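Local coordinates for vivid PAS protein VVD (Neurospora crassa, PDB 3D72), which senses blue light through a flavin-binding LOV domain of the PAS family and, once light-activated, forms a rapidly exchanging dimer, at residues K118-I131 / T137-E149. The protein carries 1 engineered substitution. Sequence-based numbering, arbitrary orientation.
With FAD (flavin-adenine dinucleotide), chain C.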
loop_
_atom_site.group_PDB
_atom_site.type_symbol
_atom_site.label_atom_id
_atom_site.label_comp_id
_atom_site.label_asym_id
_atom_site.label_seq_id
_atom_site.Cartn_x
_atom_site.Cartn_y
_atom_site.Cartn_z
ATOM N N LYS A 118 -10.086 26.811 -5.245
ATOM C CA LYS A 118 -9.287 26.322 -6.350
ATOM C C LYS A 118 -8.540 27.530 -6.910
ATOM O O LYS A 118 -8.822 28.673 -6.547
ATOM C CB LYS A 118 -10.193 25.684 -7.402
ATOM C CG LYS A 118 -11.082 24.572 -6.847
ATOM C CD LYS A 118 -11.777 23.822 -7.961
ATOM C CE LYS A 118 -12.605 22.666 -7.425
ATOM N NZ LYS A 118 -13.157 21.839 -8.534
ATOM N N LYS A 119 -7.556 27.278 -7.805
ATOM C CA LYS A 119 -6.757 28.343 -8.392
ATOM C C LYS A 119 -7.594 29.446 -9.037
ATOM O O LYS A 119 -7.248 30.629 -8.952
ATOM C CB LYS A 119 -5.800 27.751 -9.441
ATOM C CG LYS A 119 -4.880 28.771 -10.134
ATOM C CD LYS A 119 -3.990 28.092 -11.174
ATOM C CE LYS A 119 -3.190 29.106 -11.982
ATOM N NZ LYS A 119 -2.346 29.960 -11.107
ATOM N N ASN A 120 -8.678 29.055 -9.694
ATOM C CA ASN A 120 -9.549 30.020 -10.354
ATOM C C ASN A 120 -10.488 30.716 -9.374
ATOM O O ASN A 120 -11.376 31.467 -9.784
ATOM C CB ASN A 120 -10.358 29.339 -11.469
ATOM C CG ASN A 120 -11.393 28.358 -10.944
ATOM O OD1 ASN A 120 -12.105 27.724 -11.724
ATOM N ND2 ASN A 120 -11.491 28.234 -9.629
ATOM N N GLY A 121 -10.298 30.458 -8.084
ATOM C CA GLY A 121 -11.124 31.088 -7.067
ATOM C C GLY A 121 -12.413 30.378 -6.690
ATOM O O GLY A 121 -13.162 30.872 -5.843
ATOM N N GLN A 122 -12.682 29.225 -7.293
ATOM C CA GLN A 122 -13.907 28.497 -6.977
ATOM C C GLN A 122 -13.884 27.933 -5.561
ATOM O O GLN A 122 -12.996 27.163 -5.198
ATOM C CB GLN A 122 -14.133 27.354 -7.963
ATOM C CG GLN A 122 -15.291 26.441 -7.567
ATOM C CD GLN A 122 -15.283 25.119 -8.315
ATOM O OE1 GLN A 122 -15.806 24.115 -7.829
ATOM N NE2 GLN A 122 -14.696 25.116 -9.508
ATOM N N ARG A 123 -14.881 28.312 -4.775
ATOM C CA ARG A 123 -15.001 27.857 -3.396
ATOM C C ARG A 123 -15.536 26.431 -3.319
ATOM O O ARG A 123 -16.446 26.053 -4.058
ATOM C CB ARG A 123 -15.955 28.776 -2.625
ATOM C CG ARG A 123 -16.344 28.273 -1.243
ATOM C CD ARG A 123 -17.423 29.151 -0.631
ATOM N NE ARG A 123 -17.934 28.626 0.635
ATOM C CZ ARG A 123 -17.798 29.244 1.802
ATOM N NH1 ARG A 123 -17.166 30.409 1.870
ATOM N NH2 ARG A 123 -18.289 28.702 2.903
ATOM N N PHE A 124 -14.958 25.640 -2.425
ATOM C CA PHE A 124 -15.421 24.278 -2.219
ATOM C C PHE A 124 -15.141 23.837 -0.794
ATOM O O PHE A 124 -14.327 24.442 -0.092
ATOM C CB PHE A 124 -14.789 23.296 -3.224
ATOM C CG PHE A 124 -13.326 23.005 -2.998
ATOM C CD1 PHE A 124 -12.343 23.865 -3.478
ATOM C CD2 PHE A 124 -12.936 21.842 -2.339
ATOM C CE1 PHE A 124 -10.988 23.566 -3.312
ATOM C CE2 PHE A 124 -11.587 21.534 -2.168
ATOM C CZ PHE A 124 -10.612 22.395 -2.652
ATOM N N VAL A 125 -15.857 22.809 -0.351
ATOM C CA VAL A 125 -15.655 22.271 0.983
ATOM C C VAL A 125 -14.764 21.052 0.801
ATOM O O VAL A 125 -15.110 20.111 0.087
ATOM C CB VAL A 125 -16.982 21.847 1.641
ATOM C CG1 VAL A 125 -16.728 21.383 3.070
ATOM C CG2 VAL A 125 -17.962 23.020 1.627
ATOM N N ASN A 126 -13.604 21.091 1.443
ATOM C CA ASN A 126 -12.622 20.022 1.354
ATOM C C ASN A 126 -12.716 19.129 2.585
ATOM O O ASN A 126 -12.548 19.596 3.708
ATOM C CB ASN A 126 -11.228 20.661 1.266
ATOM C CG ASN A 126 -10.123 19.673 0.944
ATOM O OD1 ASN A 126 -10.289 18.459 1.041
ATOM N ND2 ASN A 126 -8.959 20.211 0.570
ATOM N N PHE A 127 -13.022 17.850 2.373
ATOM C CA PHE A 127 -13.079 16.884 3.465
ATOM C C PHE A 127 -11.638 16.375 3.545
ATOM O O PHE A 127 -11.191 15.594 2.703
ATOM C CB PHE A 127 -14.036 15.739 3.121
ATOM C CG PHE A 127 -14.047 14.627 4.135
ATOM C CD1 PHE A 127 -13.927 13.301 3.724
ATOM C CD2 PHE A 127 -14.185 14.897 5.495
ATOM C CE1 PHE A 127 -13.929 12.260 4.651
ATOM C CE2 PHE A 127 -14.190 13.857 6.434
ATOM C CZ PHE A 127 -14.065 12.536 6.004
ATOM N N LEU A 128 -10.930 16.826 4.570
ATOM C CA LEU A 128 -9.521 16.511 4.759
ATOM C C LEU A 128 -9.183 15.538 5.883
ATOM O O LEU A 128 -9.702 15.649 6.981
ATOM C CB LEU A 128 -8.790 17.829 5.006
ATOM C CG LEU A 128 -7.295 17.828 5.297
ATOM C CD1 LEU A 128 -6.522 17.458 4.045
ATOM C CD2 LEU A 128 -6.905 19.217 5.794
ATOM N N THR A 129 -8.290 14.588 5.593
ATOM C CA THR A 129 -7.829 13.635 6.590
ATOM C C THR A 129 -6.304 13.692 6.589
ATOM O O THR A 129 -5.696 13.608 5.531
ATOM C CB THR A 129 -8.244 12.193 6.247
ATOM O OG1 THR A 129 -9.663 12.131 6.058
ATOM C CG2 THR A 129 -7.847 11.248 7.382
ATOM N N MET A 130 -5.693 13.859 7.756
ATOM C CA MET A 130 -4.226 13.903 7.847
ATOM C C MET A 130 -3.754 12.825 8.804
ATOM O O MET A 130 -4.231 12.734 9.939
ATOM C CB MET A 130 -3.765 15.274 8.335
ATOM C CG MET A 130 -3.959 16.385 7.318
ATOM S SD MET A 130 -3.748 18.031 8.027
ATOM C CE MET A 130 -5.248 18.229 8.965
ATOM N N ILE A 131 -2.812 12.007 8.340
ATOM C CA ILE A 131 -2.283 10.902 9.129
ATOM C C ILE A 131 -0.765 10.994 9.196
ATOM O O ILE A 131 -0.115 11.060 8.154
ATOM C CB ILE A 131 -2.631 9.544 8.466
ATOM C CG1 ILE A 131 -4.136 9.471 8.160
ATOM C CG2 ILE A 131 -2.213 8.400 9.368
ATOM C CD1 ILE A 131 -5.016 9.459 9.390
ATOM N N THR A 137 13.483 5.781 9.898
ATOM C CA THR A 137 14.000 5.857 11.258
ATOM C C THR A 137 12.986 5.291 12.245
ATOM O O THR A 137 13.327 4.993 13.386
ATOM C CB THR A 137 14.314 7.305 11.686
ATOM O OG1 THR A 137 13.092 8.036 11.856
ATOM C CG2 THR A 137 15.177 8.001 10.633
ATOM N N GLY A 138 11.743 5.139 11.799
ATOM C CA GLY A 138 10.703 4.623 12.673
ATOM C C GLY A 138 9.997 5.729 13.437
ATOM O O GLY A 138 9.053 5.481 14.187
ATOM N N GLU A 139 10.452 6.963 13.263
ATOM C CA GLU A 139 9.814 8.083 13.942
ATOM C C GLU A 139 8.964 8.881 12.956
ATOM O O GLU A 139 9.185 8.819 11.750
ATOM C CB GLU A 139 10.874 8.973 14.594
ATOM C CG GLU A 139 11.556 8.299 15.780
ATOM C CD GLU A 139 12.549 9.198 16.492
ATOM O OE1 GLU A 139 12.898 8.891 17.651
ATOM O OE2 GLU A 139 12.989 10.204 15.896
ATOM N N TYR A 140 7.979 9.617 13.462
ATOM C CA TYR A 140 7.123 10.412 12.584
ATOM C C TYR A 140 7.930 11.512 11.909
ATOM O O TYR A 140 8.546 12.345 12.582
ATOM C CB TYR A 140 5.963 11.014 13.378
ATOM C CG TYR A 140 4.915 9.992 13.765
ATOM C CD1 TYR A 140 4.292 9.207 12.797
ATOM C CD2 TYR A 140 4.535 9.822 15.094
ATOM C CE1 TYR A 140 3.313 8.278 13.138
ATOM C CE2 TYR A 140 3.558 8.891 15.448
ATOM C CZ TYR A 140 2.953 8.125 14.465
ATOM O OH TYR A 140 1.994 7.199 14.801
ATOM N N ARG A 141 7.922 11.515 10.577
ATOM C CA ARG A 141 8.681 12.494 9.795
ATOM C C ARG A 141 7.790 13.270 8.824
ATOM O O ARG A 141 8.013 14.456 8.557
ATOM C CB ARG A 141 9.790 11.767 9.018
ATOM C CG ARG A 141 10.516 12.591 7.940
ATOM C CD ARG A 141 11.249 13.770 8.542
ATOM N NE ARG A 141 11.807 14.652 7.516
ATOM C CZ ARG A 141 12.995 14.498 6.934
ATOM N NH1 ARG A 141 13.388 15.362 6.007
ATOM N NH2 ARG A 141 13.798 13.499 7.278
ATOM N N TYR A 142 6.770 12.597 8.306
ATOM C CA TYR A 142 5.872 13.230 7.350
ATOM C C TYR A 142 4.428 13.143 7.790
ATOM O O TYR A 142 4.093 12.475 8.757
ATOM C CB TYR A 142 5.966 12.537 5.990
ATOM C CG TYR A 142 7.347 12.500 5.406
ATOM C CD1 TYR A 142 8.103 11.332 5.415
ATOM C CD2 TYR A 142 7.906 13.645 4.858
ATOM C CE1 TYR A 142 9.396 11.308 4.886
ATOM C CE2 TYR A 142 9.196 13.634 4.333
ATOM C CZ TYR A 142 9.928 12.469 4.352
ATOM O OH TYR A 142 11.210 12.478 3.862
ATOM N N SER A 143 3.575 13.831 7.051
ATOM C CA SER A 143 2.143 13.766 7.295
ATOM C C SER A 143 1.537 13.565 5.919
ATOM O O SER A 143 1.905 14.271 4.972
ATOM C CB SER A 143 1.604 15.063 7.899
ATOM O OG SER A 143 0.194 14.959 8.081
ATOM N N MET A 144 0.638 12.590 5.788
ATOM C CA MET A 144 -0.016 12.360 4.509
ATOM C C MET A 144 -1.436 12.897 4.612
ATOM O O MET A 144 -2.172 12.566 5.552
ATOM C CB MET A 144 -0.061 10.871 4.139
ATOM C CG MET A 144 -0.692 10.618 2.749
ATOM S SD MET A 144 -0.384 8.984 1.996
ATOM C CE MET A 144 1.437 9.086 1.726
ATOM N N GLY A 145 -1.794 13.751 3.663
ATOM C CA GLY A 145 -3.126 14.322 3.646
ATOM C C GLY A 145 -3.933 13.797 2.479
ATOM O O GLY A 145 -3.414 13.602 1.389
ATOM N N PHE A 146 -5.220 13.564 2.730
ATOM C CA PHE A 146 -6.155 13.069 1.732
ATOM C C PHE A 146 -7.228 14.139 1.591
ATOM O O PHE A 146 -7.770 14.596 2.596
ATOM C CB PHE A 146 -6.774 11.760 2.226
ATOM C CG PHE A 146 -5.768 10.667 2.436
ATOM C CD1 PHE A 146 -5.429 9.811 1.395
ATOM C CD2 PHE A 146 -5.142 10.508 3.666
ATOM C CE1 PHE A 146 -4.478 8.804 1.578
ATOM C CE2 PHE A 146 -4.186 9.502 3.862
ATOM C CZ PHE A 146 -3.857 8.650 2.815
ATOM N N GLN A 147 -7.505 14.555 0.361
ATOM C CA GLN A 147 -8.512 15.588 0.108
ATOM C C GLN A 147 -9.702 15.039 -0.654
ATOM O O GLN A 147 -9.573 14.123 -1.459
ATOM C CB GLN A 147 -7.921 16.747 -0.695
ATOM C CG GLN A 147 -6.830 17.537 0.002
ATOM C CD GLN A 147 -5.511 16.805 0.060
ATOM O OE1 GLN A 147 -5.227 15.960 -0.784
ATOM N NE2 GLN A 147 -4.690 17.140 1.049
ATOM N N CYS A 148 -10.862 15.636 -0.416
ATOM C CA CYS A 148 -12.090 15.206 -1.063
ATOM C C CYS A 148 -12.994 16.409 -1.240
ATOM O O CYS A 148 -13.329 17.091 -0.273
ATOM C CB CYS A 148 -12.789 14.142 -0.211
ATOM S SG CYS A 148 -14.435 13.630 -0.791
ATOM N N GLU A 149 -13.376 16.673 -2.481
ATOM C CA GLU A 149 -14.252 17.793 -2.761
ATOM C C GLU A 149 -15.672 17.366 -2.402
ATOM O O GLU A 149 -16.139 16.341 -2.950
ATOM C CB GLU A 149 -14.159 18.170 -4.238
ATOM C CG GLU A 149 -14.479 19.618 -4.508
ATOM C CD GLU A 149 -14.532 19.937 -5.983
ATOM O OE1 GLU A 149 -13.660 19.449 -6.730
ATOM O OE2 GLU A 149 -15.448 20.686 -6.387
ATOM O OXT GLU A 149 -16.301 18.056 -1.570
HETATM P PA FAD C . -2.302 29.087 12.233
HETATM O O1A FAD C . -1.792 29.859 11.066
HETATM O O2A FAD C . -1.567 29.213 13.514
HETATM O O5B FAD C . -3.829 29.466 12.438
HETATM C C5B FAD C . -4.650 28.931 13.496
HETATM C C4B FAD C . -5.949 29.731 13.517
HETATM O O4B FAD C . -6.729 29.233 14.619
HETATM C C3B FAD C . -5.783 31.253 13.715
HETATM O O3B FAD C . -6.417 32.040 12.739
HETATM C C2B FAD C . -6.296 31.534 15.123
HETATM O O2B FAD C . -7.006 32.728 15.330
HETATM C C1B FAD C . -7.092 30.288 15.520
HETATM N N9A FAD C . -6.803 29.794 16.853
HETATM C C8A FAD C . -5.604 29.365 17.349
HETATM N N7A FAD C . -5.641 28.984 18.605
HETATM C C5A FAD C . -6.959 29.203 18.970
HETATM C C6A FAD C . -7.657 28.986 20.211
HETATM N N6A FAD C . -7.035 28.513 21.295
HETATM N N1A FAD C . -8.983 29.298 20.266
HETATM C C2A FAD C . -9.585 29.782 19.145
HETATM N N3A FAD C . -9.038 30.016 17.930
HETATM C C4A FAD C . -7.672 29.695 17.928
HETATM N N1 FAD C . -5.257 22.871 4.865
HETATM C C2 FAD C . -6.194 23.165 3.927
HETATM O O2 FAD C . -6.908 24.182 3.996
HETATM N N3 FAD C . -6.387 22.290 2.847
HETATM C C4 FAD C . -5.663 21.117 2.628
HETATM O O4 FAD C . -5.923 20.399 1.635
HETATM C C4X FAD C . -4.700 20.813 3.613
HETATM N N5 FAD C . -3.918 19.653 3.459
HETATM C C5X FAD C . -2.973 19.380 4.432
HETATM C C6 FAD C . -2.168 18.208 4.295
HETATM C C7 FAD C . -1.186 17.894 5.204
HETATM C C7M FAD C . -0.395 16.599 4.975
HETATM C C8 FAD C . -0.910 18.762 6.289
HETATM C C8M FAD C . 0.174 18.488 7.312
HETATM C C9 FAD C . -1.714 19.948 6.452
HETATM C C9A FAD C . -2.733 20.280 5.542
HETATM N N10 FAD C . -3.571 21.460 5.675
HETATM C C10 FAD C . -4.500 21.735 4.695
HETATM C "C1'" FAD C . -3.454 22.401 6.824
HETATM C "C2'" FAD C . -2.451 23.529 6.811
HETATM O "O2'" FAD C . -1.253 23.070 6.173
HETATM C "C3'" FAD C . -2.246 23.979 8.277
HETATM O "O3'" FAD C . -1.739 22.875 9.025
HETATM C "C4'" FAD C . -3.571 24.470 8.950
HETATM O "O4'" FAD C . -4.019 25.643 8.296
HETATM C "C5'" FAD C . -3.414 24.746 10.454
HETATM O "O5'" FAD C . -2.096 25.223 10.770
HETATM P P FAD C . -1.666 26.742 10.602
HETATM O O1P FAD C . -0.201 26.749 10.647
HETATM O O2P FAD C . -2.285 27.329 9.388
HETATM O O3P FAD C . -2.222 27.538 11.879
#
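Phe127 N donates to Cys148 O at 2.8 Å. The two strands, 123-134 and 140-146, run antiparallel as the hairpin of a PAS-type LOV sheet, and one face of it lies against the flavin. Backbone bonds pair Thr129 with Phe146 and Ile131 with Met144; Gly145 sits between these pairs, opposite Met130, where any CB would clash with FAD C6. CG of Asn126 stands anti to the backbone N (chi1 -171°), which carries the amide to the O4 edge of the flavin and toward Cys148. Asn126 OD1 accepts from Cys148 N at 3.2 Å, the donor tilted 31° from the carbonyl plane. Asn126 ND2 bonds to Asn116 OD1 and lies 3.2 Å from FAD O4. A leucine here would probably leave Cys148 N without this acceptor and take one donor from Asn116 OD1, which also bonds the flavin. Farther along the same face Leu128 rests both methyls on the isoalloxazine, and Met130 SD approaches FAD C9 at 3.2 Å. The other face carries Ile131, whose CG1 meets the edge of the Phe146 ring; Leu16 of helix 12-21 also packs against this ring. At the C-terminus Glu149 crosses Lys118 at about a right angle, its CG lying 3.5 Å from Phe124 CD2. The salt bridge from Lys118 NZ reaches Glu149 OE1 at 3.0 Å from above the carboxylate plane, 39° out of it.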